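Local atomic coordinates of glycoside Hydrolase (Bacteroides uniformis, PDB entry 5T99), a protein that probably hydrolyses galactosidic linkages in agarose-derived sugars, as a family 2 glycoside hydrolase of a human gut symbiont that binds the inhibitor galacto-isofagomine. Residues W530-P534 and D535-H539; A589-L592 and C593-K597; K649-K652 and G653-T657. All blocks are in the same frame, centred on the assembly; numbering follows the deposited sequence.

In the fold
Interaction 1 meets the bound galacto-isofagomine directly, through W530 of the pocket, and runs on into helix 534-543. Interaction 2, the turn 589-597, comes later in the chain; its centre is 20 Å from that of interaction 1, their nearest atoms are about 8 Å apart, and the side chain of K597 stays about 12 Å from the ligand. Helix 598-607 lies against both, L602 and Y603 touching P534 while F600 and Y601 touch V590 and P596. Interaction 3, 649-657, lies on the surface of a β-sheet domain, its nearest atoms about 6 Å from interaction 1. R676 and S673 relate these two, since each bonds D535 as well as T657.

Interaction 1: W530-P534 and D535-H539; sequences WAYPP and DIEFH. With GIF (D-galacto-isofagomine), chain C.
Y532 holds its CG between its own backbone N and carbonyl carbon (chi1 47°), and E537, bending at chi2 (63°), brings its carboxylate round to the tyrosine hydroxyl. Y532 OH donates to E537 OE1 at 2.6 Å, meeting the acceptor nearly along its C-O axis, with the ring and carboxylate planes 36° apart. Closer to the root of the ring, Y532 CD1 rests 3.7 Å from I536 CG2 in an apolar contact. I536 CG1 turns instead to P533, reaching its CD at 3.9 Å.

The backbone bonds fit the start of helix 534-543. I536 N donates to P533 O at 3.1 Å, and F538 N donates to P534 O at 3.0 Å in a nearly straight bond. The same P534 O lies over one face of the F538 ring, 3.3 Å from F538 CG, while P534 CB approaches F538 CZ. D535 OD1 forms a salt bridge with R676 and a hydrogen bond with S673.

At the other end W530 NE1 donates from the indole edge to GIF O, the hydroxymethyl oxygen of galacto-isofagomine, at 3.0 Å and in the ring plane. E537 OE2 is hydrogen-bonded to Y478 and Q541, which gives both carboxylate oxygens partners; these bonds hold the E537 carboxylate in place and probably help to stabilise a buried negative charge.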
loop_
_atom_site.group_PDB
_atom_site.type_symbol
_atom_site.label_atom_id
_atom_site.label_comp_id
_atom_site.label_asym_id
_atom_site.label_seq_id
_atom_site.Cartn_x
_atom_site.Cartn_y
_atom_site.Cartn_z
ATOM N N TRP A 530 -8.025 7.916 -22.074
ATOM C CA TRP A 530 -8.344 6.488 -21.887
ATOM C C TRP A 530 -9.296 6.236 -20.712
ATOM O O TRP A 530 -9.702 5.096 -20.476
ATOM C CB TRP A 530 -7.054 5.684 -21.658
ATOM C CG TRP A 530 -6.214 6.222 -20.534
ATOM C CD1 TRP A 530 -6.296 5.892 -19.201
ATOM C CD2 TRP A 530 -5.183 7.219 -20.637
ATOM N NE1 TRP A 530 -5.370 6.613 -18.477
ATOM C CE2 TRP A 530 -4.674 7.432 -19.329
ATOM C CE3 TRP A 530 -4.635 7.947 -21.714
ATOM C CZ2 TRP A 530 -3.634 8.341 -19.066
ATOM C CZ3 TRP A 530 -3.611 8.867 -21.453
ATOM C CH2 TRP A 530 -3.122 9.055 -20.133
ATOM N N ALA A 531 -9.638 7.285 -19.968
ATOM C CA ALA A 531 -10.415 7.135 -18.761
ATOM C C ALA A 531 -11.892 6.960 -19.061
ATOM O O ALA A 531 -12.347 7.162 -20.187
ATOM C CB ALA A 531 -10.195 8.322 -17.836
ATOM N N TYR A 532 -12.627 6.561 -18.033
ATOM C CA TYR A 532 -14.073 6.406 -18.114
ATOM C C TYR A 532 -14.631 6.272 -16.702
ATOM O O TYR A 532 -13.902 5.861 -15.797
ATOM C CB TYR A 532 -14.448 5.174 -18.955
ATOM C CG TYR A 532 -13.674 3.923 -18.598
ATOM C CD1 TYR A 532 -14.131 3.063 -17.603
ATOM C CD2 TYR A 532 -12.485 3.603 -19.246
ATOM C CE1 TYR A 532 -13.430 1.921 -17.264
ATOM C CE2 TYR A 532 -11.771 2.453 -18.913
ATOM C CZ TYR A 532 -12.252 1.615 -17.913
ATOM O OH TYR A 532 -11.573 0.476 -17.546
ATOM N N PRO A 533 -15.919 6.606 -16.500
ATOM C CA PRO A 533 -16.463 6.520 -15.140
ATOM C C PRO A 533 -16.570 5.072 -14.652
ATOM O O PRO A 533 -16.643 4.172 -15.470
ATOM C CB PRO A 533 -17.866 7.144 -15.263
ATOM C CG PRO A 533 -17.921 7.770 -16.610
ATOM C CD PRO A 533 -16.946 7.021 -17.469
ATOM N N PRO A 534 -16.594 4.854 -13.326
ATOM C CA PRO A 534 -16.743 3.501 -12.765
ATOM C C PRO A 534 -17.930 2.695 -13.309
ATOM O O PRO A 534 -17.840 1.460 -13.416
ATOM C CB PRO A 534 -16.921 3.767 -11.266
ATOM C CG PRO A 534 -16.170 5.027 -11.023
ATOM C CD PRO A 534 -16.345 5.857 -12.269
ATOM N N ASP A 535 -19.014 3.395 -13.647
ATOM C CA ASP A 535 -20.249 2.779 -14.172
ATOM C C ASP A 535 -19.957 1.909 -15.410
ATOM O O ASP A 535 -20.571 0.854 -15.592
ATOM C CB ASP A 535 -21.307 3.848 -14.562
ATOM C CG ASP A 535 -21.450 4.980 -13.533
ATOM O OD1 ASP A 535 -22.593 5.357 -13.171
ATOM O OD2 ASP A 535 -20.410 5.520 -13.106
ATOM N N ILE A 536 -19.031 2.378 -16.251
ATOM C CA ILE A 536 -18.628 1.673 -17.475
ATOM C C ILE A 536 -17.929 0.347 -17.143
ATOM O O ILE A 536 -18.211 -0.672 -17.783
ATOM C CB ILE A 536 -17.717 2.569 -18.372
ATOM C CG1 ILE A 536 -18.510 3.747 -18.957
ATOM C CG2 ILE A 536 -17.042 1.776 -19.491
ATOM C CD1 ILE A 536 -19.539 3.361 -20.008
ATOM N N GLU A 537 -17.032 0.350 -16.156
ATOM C CA GLU A 537 -16.375 -0.905 -15.754
ATOM C C GLU A 537 -17.391 -1.893 -15.161
ATOM O O GLU A 537 -17.406 -3.069 -15.544
ATOM C CB GLU A 537 -15.230 -0.668 -14.772
ATOM C CG GLU A 537 -14.302 -1.872 -14.599
ATOM C CD GLU A 537 -13.564 -2.281 -15.860
ATOM O OE1 GLU A 537 -13.162 -1.392 -16.649
ATOM O OE2 GLU A 537 -13.369 -3.495 -16.045
ATOM N N PHE A 538 -18.249 -1.405 -14.258
ATOM C CA PHE A 538 -19.296 -2.247 -13.655
ATOM C C PHE A 538 -20.125 -2.938 -14.730
ATOM O O PHE A 538 -20.377 -4.144 -14.649
ATOM C CB PHE A 538 -20.247 -1.449 -12.738
ATOM C CG PHE A 538 -19.567 -0.742 -11.593
ATOM C CD1 PHE A 538 -18.297 -1.122 -11.130
ATOM C CD2 PHE A 538 -20.216 0.300 -10.962
ATOM C CE1 PHE A 538 -17.692 -0.449 -10.092
ATOM C CE2 PHE A 538 -19.616 0.977 -9.907
ATOM C CZ PHE A 538 -18.356 0.605 -9.471
ATOM N N HIS A 539 -20.536 -2.154 -15.727
ATOM C CA HIS A 539 -21.319 -2.658 -16.837
ATOM C C HIS A 539 -20.600 -3.795 -17.562
ATOM O O HIS A 539 -21.167 -4.878 -17.734
ATOM C CB HIS A 539 -21.634 -1.526 -17.819
ATOM C CG HIS A 539 -22.516 -1.950 -18.945
ATOM N ND1 HIS A 539 -22.075 -2.022 -20.250
ATOM C CD2 HIS A 539 -23.800 -2.370 -18.956
ATOM C CE1 HIS A 539 -23.061 -2.440 -21.020
ATOM N NE2 HIS A 539 -24.117 -2.665 -20.259
HETATM C C GIF C . -0.306 3.646 -15.334
HETATM N N GIF C . -1.519 3.747 -16.131
HETATM O O GIF C . -4.125 7.280 -15.794
HETATM C C1 GIF C . -0.455 4.447 -14.056
HETATM O O1 GIF C . 0.029 6.571 -15.070
HETATM C C2 GIF C . -0.963 5.859 -14.333
HETATM O O2 GIF C . 0.809 4.518 -13.398
HETATM C C3 GIF C . -2.272 5.843 -15.116
HETATM C C4 GIF C . -2.115 5.043 -16.405
HETATM C C5 GIF C . -2.738 7.266 -15.429
#

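Interaction 2: A589-L592 and C593-K597; sequences AVDL and CGLPK
D591, in the loop between strand 549-552 and helix 598-607, heads a type I β turn that closes on G594, and its side chain folds inward over the loop with CG between the backbone N and carbonyl carbon (chi1 83°). Its CB lies 3.6 Å from L595 O, with K597 CE a little farther at 4.0 Å. Next along, D591 CG is 3.4 Å from that same L595 O. At the tip OD1 accepts two amides, C593 N at 2.9 Å, which makes an Asx turn, and L595 N at the same distance; they arrive from opposite faces of the carboxylate plane. D591 OD2 lies against L595 CB and salt-bridges R502.

G594 N donates to D591 O at 3.0 Å and D591 N to L595 O at 2.9 Å, the pattern of a type I turn with a G1 bulge, in which G594 takes the positive phi that suits glycine. The D591 N bond and that of K597 N to A589 O, 3.1 Å, together make the V590-P596 bridge. K597 NZ forms a salt bridge with D557 and hydrogen bonds with G588 O and S500 O.

With an alanine in place of D591, the amides of C593 and L595 would probably lose their common acceptor and R502 its carboxylate mate. One buried carboxylate thus serves the turn through OD1 and an arginine through OD2, and the nearby positive charge probably favours its ionised form.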
loop_
_atom_site.group_PDB
_atom_site.type_symbol
_atom_site.label_atom_id
_atom_site.label_comp_id
_atom_site.label_asym_id
_atom_site.label_seq_id
_atom_site.Cartn_x
_atom_site.Cartn_y
_atom_site.Cartn_z
ATOM N N ALA A 589 -10.256 7.420 -5.265
ATOM C CA ALA A 589 -11.612 7.406 -4.717
ATOM C C ALA A 589 -11.650 8.091 -3.341
ATOM O O ALA A 589 -12.680 8.642 -2.937
ATOM C CB ALA A 589 -12.114 5.980 -4.612
ATOM N N VAL A 590 -10.525 8.029 -2.635
ATOM C CA VAL A 590 -10.329 8.681 -1.350
ATOM C C VAL A 590 -9.188 9.663 -1.567
ATOM O O VAL A 590 -8.245 9.353 -2.298
ATOM C CB VAL A 590 -9.983 7.634 -0.261
ATOM C CG1 VAL A 590 -9.683 8.278 1.083
ATOM C CG2 VAL A 590 -11.133 6.635 -0.102
ATOM N N ASP A 591 -9.272 10.846 -0.953
ATOM C CA ASP A 591 -8.257 11.897 -1.153
ATOM C C ASP A 591 -6.959 11.581 -0.413
ATOM O O ASP A 591 -6.891 10.626 0.369
ATOM C CB ASP A 591 -8.818 13.306 -0.819
ATOM C CG ASP A 591 -8.775 13.663 0.685
ATOM O OD1 ASP A 591 -8.176 12.950 1.525
ATOM O OD2 ASP A 591 -9.349 14.709 1.028
ATOM N N LEU A 592 -5.943 12.401 -0.645
ATOM C CA LEU A 592 -4.585 12.150 -0.137
ATOM C C LEU A 592 -4.446 12.101 1.392
ATOM O O LEU A 592 -3.496 11.495 1.906
ATOM C CB LEU A 592 -3.651 13.221 -0.692
ATOM C CG LEU A 592 -2.139 13.068 -0.597
ATOM C CD1 LEU A 592 -1.676 11.899 -1.455
ATOM C CD2 LEU A 592 -1.479 14.370 -1.039
ATOM N N CYS A 593 -5.361 12.741 2.124
ATOM C CA CYS A 593 -5.325 12.707 3.600
ATOM C C CYS A 593 -6.332 11.694 4.193
ATOM O O CYS A 593 -6.523 11.636 5.407
ATOM C CB CYS A 593 -5.505 14.124 4.188
ATOM S SG CYS A 593 -7.166 14.826 4.037
ATOM N N GLY A 594 -6.947 10.886 3.335
ATOM C CA GLY A 594 -7.826 9.811 3.760
ATOM C C GLY A 594 -9.289 10.179 3.909
ATOM O O GLY A 594 -10.024 9.462 4.590
ATOM N N LEU A 595 -9.727 11.268 3.268
ATOM C CA LEU A 595 -11.144 11.644 3.282
ATOM C C LEU A 595 -11.838 11.155 2.015
ATOM O O LEU A 595 -11.358 11.414 0.909
ATOM C CB LEU A 595 -11.324 13.155 3.463
ATOM C CG LEU A 595 -10.882 13.664 4.840
ATOM C CD1 LEU A 595 -10.773 15.179 4.841
ATOM C CD2 LEU A 595 -11.824 13.184 5.940
ATOM N N PRO A 596 -12.959 10.422 2.170
ATOM C CA PRO A 596 -13.597 9.855 0.981
ATOM C C PRO A 596 -14.219 10.941 0.096
ATOM O O PRO A 596 -14.830 11.889 0.610
ATOM C CB PRO A 596 -14.681 8.936 1.569
ATOM C CG PRO A 596 -15.017 9.537 2.890
ATOM C CD PRO A 596 -13.741 10.159 3.395
ATOM N N LYS A 597 -14.040 10.805 -1.215
ATOM C CA LYS A 597 -14.762 11.624 -2.182
ATOM C C LYS A 597 -16.080 10.924 -2.414
ATOM O O LYS A 597 -16.303 9.827 -1.882
ATOM C CB LYS A 597 -13.989 11.728 -3.488
ATOM C CG LYS A 597 -12.586 12.299 -3.354
ATOM C CD LYS A 597 -11.818 12.180 -4.664
ATOM C CE LYS A 597 -10.333 12.477 -4.462
ATOM N NZ LYS A 597 -9.476 12.194 -5.649
#

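Interaction 3: K649-K652 and G653-T657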
loop_
_atom_site.group_PDB
_atom_site.type_symbol
_atom_site.label_atom_id
_atom_site.label_comp_id
_atom_site.label_asym_id
_atom_site.label_seq_id
_atom_site.Cartn_x
_atom_site.Cartn_y
_atom_site.Cartn_z
ATOM N N LYS A 649 -39.819 8.723 -5.925
ATOM C CA LYS A 649 -39.041 7.499 -5.786
ATOM C C LYS A 649 -38.196 7.317 -7.041
ATOM O O LYS A 649 -38.578 7.769 -8.121
ATOM C CB LYS A 649 -39.972 6.284 -5.633
ATOM C CG LYS A 649 -40.494 6.033 -4.217
ATOM C CD LYS A 649 -41.805 5.235 -4.155
ATOM C CE LYS A 649 -41.951 4.176 -5.252
ATOM N NZ LYS A 649 -43.081 3.241 -4.986
ATOM N N ARG A 650 -37.051 6.659 -6.888
ATOM C CA ARG A 650 -36.290 6.149 -8.027
ATOM C C ARG A 650 -35.719 4.758 -7.738
ATOM O O ARG A 650 -34.975 4.561 -6.772
ATOM C CB ARG A 650 -35.209 7.144 -8.444
ATOM C CG ARG A 650 -35.652 8.045 -9.594
ATOM C CD ARG A 650 -35.264 9.474 -9.344
ATOM N NE ARG A 650 -35.883 10.439 -10.263
ATOM C CZ ARG A 650 -37.142 10.878 -10.186
ATOM N NH1 ARG A 650 -37.569 11.783 -11.050
ATOM N NH2 ARG A 650 -37.987 10.417 -9.268
ATOM N N VAL A 651 -36.101 3.798 -8.580
ATOM C CA VAL A 651 -35.733 2.396 -8.398
ATOM C C VAL A 651 -34.414 2.138 -9.131
ATOM O O VAL A 651 -34.277 2.487 -10.305
ATOM C CB VAL A 651 -36.847 1.471 -8.924
ATOM C CG1 VAL A 651 -36.469 -0.002 -8.763
ATOM C CG2 VAL A 651 -38.165 1.780 -8.219
ATOM N N LYS A 652 -33.448 1.541 -8.435
ATOM C CA LYS A 652 -32.153 1.221 -9.046
ATOM C C LYS A 652 -32.325 0.113 -10.082
ATOM O O LYS A 652 -33.008 -0.874 -9.820
ATOM C CB LYS A 652 -31.137 0.799 -7.993
ATOM C CG LYS A 652 -29.712 0.882 -8.487
ATOM C CD LYS A 652 -28.732 0.655 -7.359
ATOM C CE LYS A 652 -27.306 0.640 -7.858
ATOM N NZ LYS A 652 -26.408 0.203 -6.763
ATOM N N GLY A 653 -31.724 0.297 -11.260
ATOM C CA GLY A 653 -31.896 -0.640 -12.387
ATOM C C GLY A 653 -33.079 -0.340 -13.291
ATOM O O GLY A 653 -33.332 -1.076 -14.232
ATOM N N ARG A 654 -33.787 0.750 -13.010
ATOM C CA ARG A 654 -35.029 1.091 -13.703
ATOM C C ARG A 654 -35.028 2.572 -14.078
ATOM O O ARG A 654 -35.160 2.918 -15.246
ATOM C CB ARG A 654 -36.208 0.738 -12.806
ATOM C CG ARG A 654 -37.582 0.833 -13.448
ATOM C CD ARG A 654 -38.603 0.097 -12.582
ATOM N NE ARG A 654 -39.944 0.689 -12.605
ATOM C CZ ARG A 654 -40.301 1.845 -12.028
ATOM N NH1 ARG A 654 -39.420 2.614 -11.384
ATOM N NH2 ARG A 654 -41.566 2.254 -12.116
ATOM N N ASP A 655 -34.850 3.435 -13.087
ATOM C CA ASP A 655 -34.678 4.861 -13.307
ATOM C C ASP A 655 -33.183 5.175 -13.458
ATOM O O ASP A 655 -32.456 5.397 -12.482
ATOM C CB ASP A 655 -35.336 5.639 -12.171
ATOM C CG ASP A 655 -36.823 5.322 -12.047
ATOM O OD1 ASP A 655 -37.553 5.546 -13.035
ATOM O OD2 ASP A 655 -37.258 4.825 -10.988
ATOM N N LEU A 656 -32.752 5.187 -14.716
ATOM C CA LEU A 656 -31.347 5.249 -15.086
ATOM C C LEU A 656 -30.907 6.692 -15.100
ATOM O O LEU A 656 -31.735 7.582 -15.277
ATOM C CB LEU A 656 -31.141 4.608 -16.461
ATOM C CG LEU A 656 -31.725 3.192 -16.610
ATOM C CD1 LEU A 656 -31.594 2.686 -18.044
ATOM C CD2 LEU A 656 -31.083 2.230 -15.613
ATOM N N THR A 657 -29.614 6.922 -14.880
ATOM C CA THR A 657 -29.031 8.263 -14.906
ATOM C C THR A 657 -28.118 8.374 -16.121
ATOM O O THR A 657 -27.178 7.586 -16.270
ATOM C CB THR A 657 -28.211 8.553 -13.635
ATOM O OG1 THR A 657 -29.035 8.371 -12.474
ATOM C CG2 THR A 657 -27.646 9.979 -13.654
#
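The backbone leaves strand 645-651 through a type II β turn, V651 to R654, with V651 O accepting from R654 N and D655 N and G653 at the positive phi (phi/psi 88/3°) expected of its third residue. The D655 bond, 3.0 Å from D655 N to V651 O, extends this to a five-residue α-turn. The R654 bond, 3.3 Å from R654 N to V651 O, is longer and less straight. G653 occupies the position where a side chain would jam against K652 O.

The turn ends an edge strand of the four-stranded antiparallel sheet in the DUF4982 region. R650 and K652 pair through their backbones with A638 and Y636 on the inner side, while V651 N faces the other way and is taken by a side chain. D655 OD2 receives V651 N at 2.9 Å with its anti lone pair, and D655 thereby grips V651 at both its N-H and its carbonyl. Its CG stands trans to the carbonyl carbon (chi1 -58°), which keeps the carboxylate back over the strand.

R650 crosses D655 at about a right angle, its CG packed 3.5 Å from D655 CB; farther out its guanidinium makes a cation-pi contact with W679. K652 extends away from the turn to T633 O.

R654 folds back over the strand end: it bends at chi3, and its guanidinium lies obliquely against V651, with R654 NH1 3.5 Å from V651 CG2. R654 NH1 also forms a salt bridge with D655 OD2 at 3.1 Å, so this single oxygen meets both the arginine and the strand amide of V651.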